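Local coordinates for protein peptidase, M20/M25/M40 family (Staphylococcus aureus, PDB 4EWT) that probably hydrolyses the amide bond of N-acylated amino acids or related compounds at a two-manganese site, as an M20-family amidohydrolase, at residues V174-G179 with F321-C326; P304-Y309 with P343-Y348; E308-T313 with G381-D386. All blocks are in the same frame, centred on the assembly; numbering follows the deposited sequence.

Contact 1: residues V174-G179 with F321-C326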
loop_
_atom_site.group_PDB
_atom_site.type_symbol
_atom_site.label_atom_id
_atom_site.label_comp_id
_atom_site.label_asym_id
_atom_site.label_seq_id
_atom_site.Cartn_x
_atom_site.Cartn_y
_atom_site.Cartn_z
ATOM N N VAL A 174 -5.995 -45.781 -0.192
ATOM C CA VAL A 174 -4.961 -45.118 0.598
ATOM C C VAL A 174 -4.082 -44.262 -0.303
ATOM O O VAL A 174 -3.876 -44.593 -1.475
ATOM C CB VAL A 174 -4.075 -46.122 1.395
ATOM C CG1 VAL A 174 -4.854 -46.735 2.546
ATOM C CG2 VAL A 174 -3.503 -47.203 0.489
ATOM N N TYR A 175 -3.556 -43.176 0.260
ATOM C CA TYR A 175 -2.837 -42.161 -0.507
ATOM C C TYR A 175 -1.442 -41.880 0.049
ATOM O O TYR A 175 -1.218 -41.936 1.267
ATOM C CB TYR A 175 -3.658 -40.871 -0.570
ATOM C CG TYR A 175 -5.085 -41.071 -1.047
ATOM C CD1 TYR A 175 -5.404 -41.033 -2.408
ATOM C CD2 TYR A 175 -6.116 -41.295 -0.137
ATOM C CE1 TYR A 175 -6.721 -41.212 -2.844
ATOM C CE2 TYR A 175 -7.428 -41.481 -0.559
ATOM C CZ TYR A 175 -7.726 -41.439 -1.911
ATOM O OH TYR A 175 -9.034 -41.624 -2.319
ATOM N N TYR A 176 -0.514 -41.577 -0.858
ATOM C CA TYR A 176 0.896 -41.382 -0.520
ATOM C C TYR A 176 1.591 -40.331 -1.400
ATOM O O TYR A 176 1.128 -40.028 -2.504
ATOM C CB TYR A 176 1.652 -42.709 -0.621
ATOM C CG TYR A 176 2.030 -43.124 -2.035
ATOM C CD1 TYR A 176 3.325 -42.920 -2.523
ATOM C CD2 TYR A 176 1.096 -43.730 -2.881
ATOM C CE1 TYR A 176 3.680 -43.309 -3.823
ATOM C CE2 TYR A 176 1.441 -44.123 -4.182
ATOM C CZ TYR A 176 2.732 -43.912 -4.646
ATOM O OH TYR A 176 3.072 -44.304 -5.931
ATOM N N ARG A 177 2.740 -39.863 -0.941
ATOM C CA ARG A 177 3.588 -38.926 -1.641
ATOM C C ARG A 177 4.963 -38.816 -0.998
ATOM O O ARG A 177 5.070 -38.502 0.138
ATOM C CB ARG A 177 2.928 -37.558 -1.688
ATOM C CG ARG A 177 3.786 -36.531 -2.309
ATOM C CD ARG A 177 3.138 -35.233 -2.350
ATOM N NE ARG A 177 3.439 -34.591 -3.591
ATOM C CZ ARG A 177 4.520 -33.881 -3.780
ATOM N NH1 ARG A 177 5.386 -33.699 -2.807
ATOM N NH2 ARG A 177 4.717 -33.342 -4.949
ATOM N N PRO A 178 6.018 -39.089 -1.736
ATOM C CA PRO A 178 7.365 -38.957 -1.167
ATOM C C PRO A 178 7.748 -37.487 -1.057
ATOM O O PRO A 178 7.119 -36.635 -1.689
ATOM C CB PRO A 178 8.261 -39.660 -2.197
ATOM C CG PRO A 178 7.526 -39.528 -3.493
ATOM C CD PRO A 178 6.051 -39.566 -3.137
ATOM N N GLY A 179 8.767 -37.195 -0.255
ATOM C CA GLY A 179 9.222 -35.828 -0.076
ATOM C C GLY A 179 8.277 -35.052 0.826
ATOM O O GLY A 179 7.507 -35.647 1.592
ATOM N N PHE A 321 -8.532 -52.471 -1.386
ATOM C CA PHE A 321 -8.443 -51.015 -1.557
ATOM C C PHE A 321 -7.301 -50.603 -2.490
ATOM O O PHE A 321 -6.263 -51.270 -2.555
ATOM C CB PHE A 321 -8.332 -50.287 -0.202
ATOM C CG PHE A 321 -7.206 -50.777 0.675
ATOM C CD1 PHE A 321 -5.911 -50.281 0.522
ATOM C CD2 PHE A 321 -7.450 -51.723 1.671
ATOM C CE1 PHE A 321 -4.869 -50.733 1.331
ATOM C CE2 PHE A 321 -6.416 -52.176 2.489
ATOM C CZ PHE A 321 -5.123 -51.684 2.319
ATOM N N GLY A 322 -7.504 -49.499 -3.206
ATOM C CA GLY A 322 -6.504 -48.971 -4.135
ATOM C C GLY A 322 -5.416 -48.165 -3.448
ATOM O O GLY A 322 -5.573 -47.739 -2.302
ATOM N N VAL A 323 -4.302 -47.974 -4.148
ATOM C CA VAL A 323 -3.178 -47.195 -3.638
ATOM C C VAL A 323 -2.736 -46.238 -4.730
ATOM O O VAL A 323 -2.437 -46.674 -5.845
ATOM C CB VAL A 323 -1.976 -48.090 -3.248
ATOM C CG1 VAL A 323 -0.943 -47.289 -2.459
ATOM C CG2 VAL A 323 -2.428 -49.302 -2.454
ATOM N N GLU A 324 -2.699 -44.942 -4.425
ATOM C CA GLU A 324 -2.291 -43.945 -5.425
ATOM C C GLU A 324 -1.676 -42.660 -4.865
ATOM O O GLU A 324 -1.885 -42.301 -3.702
ATOM C CB GLU A 324 -3.446 -43.608 -6.381
ATOM C CG GLU A 324 -4.704 -43.069 -5.708
ATOM C CD GLU A 324 -5.714 -42.550 -6.712
ATOM O OE1 GLU A 324 -6.734 -43.230 -6.944
ATOM O OE2 GLU A 324 -5.476 -41.466 -7.281
ATOM N N MET A 325 -0.914 -41.987 -5.725
ATOM C CA MET A 325 -0.247 -40.734 -5.409
ATOM C C MET A 325 -1.247 -39.637 -5.076
ATOM O O MET A 325 -2.358 -39.617 -5.610
ATOM C CB MET A 325 0.611 -40.296 -6.592
ATOM C CG MET A 325 2.004 -40.895 -6.618
ATOM S SD MET A 325 3.264 -39.682 -6.162
ATOM C CE MET A 325 4.751 -40.616 -6.549
ATOM N N CYS A 326 -0.848 -38.733 -4.185
ATOM C CA CYS A 326 -1.678 -37.583 -3.841
ATOM C C CYS A 326 -0.880 -36.284 -3.803
ATOM O O CYS A 326 0.354 -36.295 -3.823
ATOM C CB CYS A 326 -2.435 -37.819 -2.525
ATOM S SG CYS A 326 -1.454 -37.734 -1.010
#
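Val174, Tyr175 and Tyr176 pair in parallel with Val323, Glu324 and Met325 along short strands 25° apart, joined by four backbone hydrogen bonds from Val174 N to Gly322 O (2.9 Å) through to Cys326 N to Tyr176 O (2.9 Å). The pairing illustrates how the outermost strand of the sheet within the chain is dressed differently on its two faces. On one, Val174 and Val323 stand side by side, CG2 to CG2 at 3.8 Å, and Val174 CG2 also reaches Phe321 CE1 (3.9 Å). On the other, Tyr175 CD1 runs beside Glu324 CG at 3.9 Å, its hydroxyl bonded to Lys170 O. Tyr176 begins by pointing away, but a chi1 of 79° sets its CG between backbone N and carbonyl carbon, and the ring comes back with Met325 CA over one face. Met325, bent at chi2, adds a Met-aromatic contact, SD lying obliquely 4.8 Å from the centroid of the Tyr176 ring, while its CE touches Pro178 CD at 3.8 Å. Met325 also meets Met325 of the second subunit. Strand 173-176 lies between 322-325 and the antiparallel 344-350; helix 372-386 covers Val174 and Phe321, and helix 304-316 packs on Tyr176 and Val323.

Contact 2: residues P304-Y309 with P343-Y348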
loop_
_atom_site.group_PDB
_atom_site.type_symbol
_atom_site.label_atom_id
_atom_site.label_comp_id
_atom_site.label_asym_id
_atom_site.label_seq_id
_atom_site.Cartn_x
_atom_site.Cartn_y
_atom_site.Cartn_z
ATOM N N PRO A 304 11.810 -40.540 0.660
ATOM C CA PRO A 304 11.492 -41.102 -0.660
ATOM C C PRO A 304 11.685 -42.624 -0.767
ATOM O O PRO A 304 10.820 -43.294 -1.324
ATOM C CB PRO A 304 12.442 -40.348 -1.597
ATOM C CG PRO A 304 12.640 -39.037 -0.917
ATOM C CD PRO A 304 12.752 -39.409 0.544
ATOM N N GLU A 305 12.792 -43.151 -0.236
ATOM C CA GLU A 305 13.065 -44.605 -0.244
ATOM C C GLU A 305 11.975 -45.377 0.499
ATOM O O GLU A 305 11.362 -46.295 -0.052
ATOM C CB GLU A 305 14.428 -44.932 0.395
ATOM C CG GLU A 305 15.649 -44.476 -0.392
ATOM C CD GLU A 305 16.942 -44.602 0.407
ATOM O OE1 GLU A 305 17.545 -43.546 0.722
ATOM O OE2 GLU A 305 17.350 -45.748 0.725
ATOM N N PHE A 306 11.736 -44.990 1.750
ATOM C CA PHE A 306 10.772 -45.698 2.584
ATOM C C PHE A 306 9.346 -45.547 2.057
ATOM O O PHE A 306 8.623 -46.536 1.977
ATOM C CB PHE A 306 10.885 -45.266 4.052
ATOM C CG PHE A 306 9.989 -46.036 4.987
ATOM C CD1 PHE A 306 10.096 -47.415 5.101
ATOM C CD2 PHE A 306 9.049 -45.371 5.764
ATOM C CE1 PHE A 306 9.276 -48.128 5.963
ATOM C CE2 PHE A 306 8.223 -46.072 6.634
ATOM C CZ PHE A 306 8.334 -47.455 6.735
ATOM N N THR A 307 8.958 -44.333 1.671
ATOM C CA THR A 307 7.598 -44.080 1.171
ATOM C C THR A 307 7.298 -44.881 -0.080
ATOM O O THR A 307 6.193 -45.406 -0.223
ATOM C CB THR A 307 7.332 -42.586 0.889
ATOM O OG1 THR A 307 7.570 -41.826 2.074
ATOM C CG2 THR A 307 5.890 -42.359 0.434
ATOM N N GLU A 308 8.270 -44.972 -0.988
ATOM C CA GLU A 308 8.078 -45.759 -2.207
ATOM C C GLU A 308 8.015 -47.242 -1.888
ATOM O O GLU A 308 7.203 -47.973 -2.465
ATOM C CB GLU A 308 9.165 -45.483 -3.250
ATOM C CG GLU A 308 8.638 -45.521 -4.687
ATOM C CD GLU A 308 7.716 -44.343 -5.007
ATOM O OE1 GLU A 308 6.564 -44.570 -5.446
ATOM O OE2 GLU A 308 8.142 -43.185 -4.811
ATOM N N TYR A 309 8.863 -47.686 -0.962
ATOM C CA TYR A 309 8.762 -49.044 -0.452
ATOM C C TYR A 309 7.344 -49.326 0.052
ATOM O O TYR A 309 6.782 -50.376 -0.244
ATOM C CB TYR A 309 9.792 -49.302 0.658
ATOM C CG TYR A 309 9.461 -50.524 1.476
ATOM C CD1 TYR A 309 9.842 -51.793 1.046
ATOM C CD2 TYR A 309 8.740 -50.415 2.665
ATOM C CE1 TYR A 309 9.527 -52.915 1.778
ATOM C CE2 TYR A 309 8.417 -51.537 3.409
ATOM C CZ TYR A 309 8.817 -52.781 2.956
ATOM O OH TYR A 309 8.505 -53.900 3.672
ATOM N N PRO A 343 13.927 -41.899 8.904
ATOM C CA PRO A 343 13.206 -41.953 7.637
ATOM C C PRO A 343 11.786 -42.457 7.878
ATOM O O PRO A 343 11.592 -43.509 8.510
ATOM C CB PRO A 343 14.011 -42.963 6.808
ATOM C CG PRO A 343 14.842 -43.699 7.774
ATOM C CD PRO A 343 15.104 -42.781 8.910
ATOM N N SER A 344 10.798 -41.693 7.421
ATOM C CA SER A 344 9.412 -42.016 7.739
ATOM C C SER A 344 8.494 -41.822 6.544
ATOM O O SER A 344 8.889 -41.227 5.533
ATOM C CB SER A 344 8.919 -41.167 8.915
ATOM O OG SER A 344 9.909 -41.081 9.920
ATOM N N ALA A 345 7.280 -42.357 6.677
ATOM C CA ALA A 345 6.214 -42.171 5.710
ATOM C C ALA A 345 4.913 -41.922 6.463
ATOM O O ALA A 345 4.522 -42.697 7.343
ATOM C CB ALA A 345 6.081 -43.382 4.817
ATOM N N PHE A 346 4.265 -40.815 6.133
ATOM C CA PHE A 346 2.962 -40.491 6.689
ATOM C C PHE A 346 2.009 -40.631 5.532
ATOM O O PHE A 346 2.144 -39.930 4.532
ATOM C CB PHE A 346 2.978 -39.060 7.230
ATOM C CG PHE A 346 1.787 -38.698 8.085
ATOM C CD1 PHE A 346 1.560 -39.331 9.314
ATOM C CD2 PHE A 346 0.916 -37.698 7.683
ATOM C CE1 PHE A 346 0.466 -38.966 10.117
ATOM C CE2 PHE A 346 -0.177 -37.318 8.486
ATOM C CZ PHE A 346 -0.395 -37.958 9.699
ATOM N N ILE A 347 1.075 -41.570 5.641
ATOM C CA ILE A 347 0.156 -41.845 4.535
ATOM C C ILE A 347 -1.297 -41.600 4.942
ATOM O O ILE A 347 -1.603 -41.447 6.123
ATOM C CB ILE A 347 0.347 -43.276 3.944
ATOM C CG1 ILE A 347 -0.011 -44.349 4.971
ATOM C CG2 ILE A 347 1.774 -43.454 3.408
ATOM C CD1 ILE A 347 -0.029 -45.766 4.427
ATOM N N TYR A 348 -2.188 -41.558 3.959
ATOM C CA TYR A 348 -3.565 -41.191 4.211
ATOM C C TYR A 348 -4.548 -42.297 3.858
ATOM O O TYR A 348 -4.365 -43.007 2.865
ATOM C CB TYR A 348 -3.931 -39.941 3.416
ATOM C CG TYR A 348 -2.989 -38.770 3.571
ATOM C CD1 TYR A 348 -2.832 -38.127 4.799
ATOM C CD2 TYR A 348 -2.275 -38.287 2.478
ATOM C CE1 TYR A 348 -1.985 -37.032 4.938
ATOM C CE2 TYR A 348 -1.426 -37.188 2.602
ATOM C CZ TYR A 348 -1.283 -36.573 3.836
ATOM O OH TYR A 348 -0.442 -35.495 3.970
#
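The Phe306 ring turns its edge to the peptide joining Ser344 and Ala345: CD2 lies 3.6 Å from Ala345 N and 3.7 Å from Ser344 C, both near the plane of the ring. With CG anti to the backbone N (chi1 -176°), the phenyl group reaches from helix 304-316 to the start of strand 344-350. The methyl group of Ala345 points toward the helix and is met by two side chains, Phe306 CD2 at 3.7 Å and Thr307 OG1 at 3.5 Å from Ala345 CB. The small side chain is consistent with the close approach of helix and strand, their short axes coming to 7.0 Å at an angle of 48°, and Thr307 CA lies only 5.1 Å from Ala345 CA. The two hydroxyls bond to nearby backbone: Thr307 OG1 to Asp303 O, Ser344 OG to Arg342 O. His159 stacks on the Phe306 ring and also bonds Pro343 O through ND1. Ala345 and Ile347 are joined by backbone bonds to strand 159-166, which carries the manganese ligand His164. No hydrogen bond crosses between 304-309 and 343-348 themselves; the polar link is made just before the helix, by a backbone bond of Asp303 with Ser344. Within the two segments an apolar ring edge and a methyl group pack together in a buried contact, while the hydroxyls of Thr307 and Ser344 are already engaged.

Contact 3: residues E308-T313 with G381-D386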
loop_
_atom_site.group_PDB
_atom_site.type_symbol
_atom_site.label_atom_id
_atom_site.label_comp_id
_atom_site.label_asym_id
_atom_site.label_seq_id
_atom_site.Cartn_x
_atom_site.Cartn_y
_atom_site.Cartn_z
ATOM N N GLU A 308 8.270 -44.972 -0.988
ATOM C CA GLU A 308 8.078 -45.759 -2.207
ATOM C C GLU A 308 8.015 -47.242 -1.888
ATOM O O GLU A 308 7.203 -47.973 -2.465
ATOM C CB GLU A 308 9.165 -45.483 -3.250
ATOM C CG GLU A 308 8.638 -45.521 -4.687
ATOM C CD GLU A 308 7.716 -44.343 -5.007
ATOM O OE1 GLU A 308 6.564 -44.570 -5.446
ATOM O OE2 GLU A 308 8.142 -43.185 -4.811
ATOM N N TYR A 309 8.863 -47.686 -0.962
ATOM C CA TYR A 309 8.762 -49.044 -0.452
ATOM C C TYR A 309 7.344 -49.326 0.052
ATOM O O TYR A 309 6.782 -50.376 -0.244
ATOM C CB TYR A 309 9.792 -49.302 0.658
ATOM C CG TYR A 309 9.461 -50.524 1.476
ATOM C CD1 TYR A 309 9.842 -51.793 1.046
ATOM C CD2 TYR A 309 8.740 -50.415 2.665
ATOM C CE1 TYR A 309 9.527 -52.915 1.778
ATOM C CE2 TYR A 309 8.417 -51.537 3.409
ATOM C CZ TYR A 309 8.817 -52.781 2.956
ATOM O OH TYR A 309 8.505 -53.900 3.672
ATOM N N VAL A 310 6.769 -48.380 0.802
ATOM C CA VAL A 310 5.436 -48.556 1.387
ATOM C C VAL A 310 4.361 -48.721 0.310
ATOM O O VAL A 310 3.524 -49.625 0.388
ATOM C CB VAL A 310 5.077 -47.408 2.378
ATOM C CG1 VAL A 310 3.586 -47.398 2.695
ATOM C CG2 VAL A 310 5.898 -47.528 3.654
ATOM N N ALA A 311 4.405 -47.855 -0.696
ATOM C CA ALA A 311 3.476 -47.915 -1.814
ATOM C C ALA A 311 3.672 -49.167 -2.675
ATOM O O ALA A 311 2.704 -49.706 -3.219
ATOM C CB ALA A 311 3.608 -46.679 -2.658
ATOM N N LYS A 312 4.924 -49.614 -2.802
ATOM C CA LYS A 312 5.250 -50.804 -3.587
ATOM C C LYS A 312 4.678 -52.033 -2.886
ATOM O O LYS A 312 4.009 -52.863 -3.509
ATOM C CB LYS A 312 6.772 -50.935 -3.774
ATOM C CG LYS A 312 7.237 -52.250 -4.414
ATOM C CD LYS A 312 8.753 -52.295 -4.605
ATOM C CE LYS A 312 9.167 -53.544 -5.373
ATOM N NZ LYS A 312 10.627 -53.577 -5.690
ATOM N N THR A 313 4.932 -52.120 -1.583
ATOM C CA THR A 313 4.465 -53.225 -0.752
ATOM C C THR A 313 2.939 -53.341 -0.781
ATOM O O THR A 313 2.398 -54.434 -0.931
ATOM C CB THR A 313 4.960 -53.058 0.703
ATOM O OG1 THR A 313 6.391 -52.962 0.722
ATOM C CG2 THR A 313 4.528 -54.217 1.560
ATOM N N GLY A 381 -0.721 -53.064 8.871
ATOM C CA GLY A 381 -0.346 -54.447 9.137
ATOM C C GLY A 381 0.434 -55.099 8.006
ATOM O O GLY A 381 1.431 -55.786 8.244
ATOM N N THR A 382 -0.034 -54.893 6.777
ATOM C CA THR A 382 0.634 -55.413 5.584
ATOM C C THR A 382 2.073 -54.898 5.493
ATOM O O THR A 382 3.003 -55.656 5.206
ATOM C CB THR A 382 -0.139 -55.024 4.305
ATOM O OG1 THR A 382 -1.448 -55.610 4.344
ATOM C CG2 THR A 382 0.599 -55.491 3.050
ATOM N N VAL A 383 2.251 -53.606 5.742
ATOM C CA VAL A 383 3.588 -53.027 5.747
ATOM C C VAL A 383 4.426 -53.689 6.836
ATOM O O VAL A 383 5.546 -54.118 6.580
ATOM C CB VAL A 383 3.551 -51.500 5.904
ATOM C CG1 VAL A 383 4.960 -50.938 6.026
ATOM C CG2 VAL A 383 2.832 -50.879 4.716
ATOM N N VAL A 384 3.864 -53.811 8.036
ATOM C CA VAL A 384 4.582 -54.426 9.147
ATOM C C VAL A 384 5.061 -55.845 8.831
ATOM O O VAL A 384 6.195 -56.208 9.159
ATOM C CB VAL A 384 3.737 -54.429 10.439
ATOM C CG1 VAL A 384 4.433 -55.222 11.538
ATOM C CG2 VAL A 384 3.460 -52.999 10.890
ATOM N N LEU A 385 4.206 -56.640 8.190
ATOM C CA LEU A 385 4.543 -58.036 7.913
ATOM C C LEU A 385 5.581 -58.183 6.802
ATOM O O LEU A 385 6.474 -59.022 6.909
ATOM C CB LEU A 385 3.297 -58.879 7.620
ATOM C CG LEU A 385 2.299 -59.179 8.748
ATOM C CD1 LEU A 385 1.294 -60.188 8.238
ATOM C CD2 LEU A 385 2.962 -59.704 10.023
ATOM N N ASP A 386 5.480 -57.363 5.753
ATOM C CA ASP A 386 6.495 -57.363 4.690
ATOM C C ASP A 386 7.833 -56.819 5.178
ATOM O O ASP A 386 8.855 -57.482 5.047
ATOM C CB ASP A 386 6.037 -56.593 3.458
ATOM C CG ASP A 386 6.986 -56.774 2.285
ATOM O OD1 ASP A 386 6.880 -57.795 1.581
ATOM O OD2 ASP A 386 7.849 -55.902 2.072
#
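Tyr309 and Asp386 meet at the crossing of two helices that pack on the central sheet of an alpha/beta domain, helices 304-316 and 372-386, whose short axes here pass 9.9 Å apart at 103°. So steep a crossing confines the contact to a few side chains. The Tyr309 ring and the Asp386 carboxylate approach obliquely, their planes 36° apart, and the phenol OH donates to Asp386 OD2 at 2.6 Å, using the anti lone pair of that oxygen, the one facing away from OD1. This short bond from a neutral donor would probably favour the charged form of an aspartate exposed to solvent. Thr313 leans over the same pair: its CG2, anti to the backbone N, presses on Asp386 CB at 3.4 Å. Val310 and Val383 cross at about a right angle, CG1 of the former 4.1 Å from CG2 of the latter, an apolar contact beside the polar one. Behind helix 372-386, Val384 packs on Leu73 and Ile75 of strand 72-78. The Thr313 hydroxyl stays within its own helix, OG1 lying 3.2 Å above the plane of the Tyr309 ring and donating to Tyr309 O at 2.8 Å, while Thr313 N reaches that carbonyl oxygen from the opposite face.

Overall arrangement
The three contacts crowd one flank of the domain built on the mixed sheet. The centres of contacts 1 and 2 are about 10 Å apart, those of contacts 1 and 3 about 12 Å, and those of contacts 2 and 3 about 9 Å. Along the chain, strand 173-176 comes first, then helix 304-316, strand 322-325, strand 344-350 and helix 372-386. Contacts 2 and 3 share helix 304-316. Contact 1 joins them through the sheet, Tyr175 N lying 2.7 Å from Tyr348 O, and through Tyr176 CZ, 3.5 Å from Ala311 CB. Segments far apart in sequence thus build one edge of the sheet and its covering helices, with strand 344-350 next to the strand carrying the manganese ligand His164.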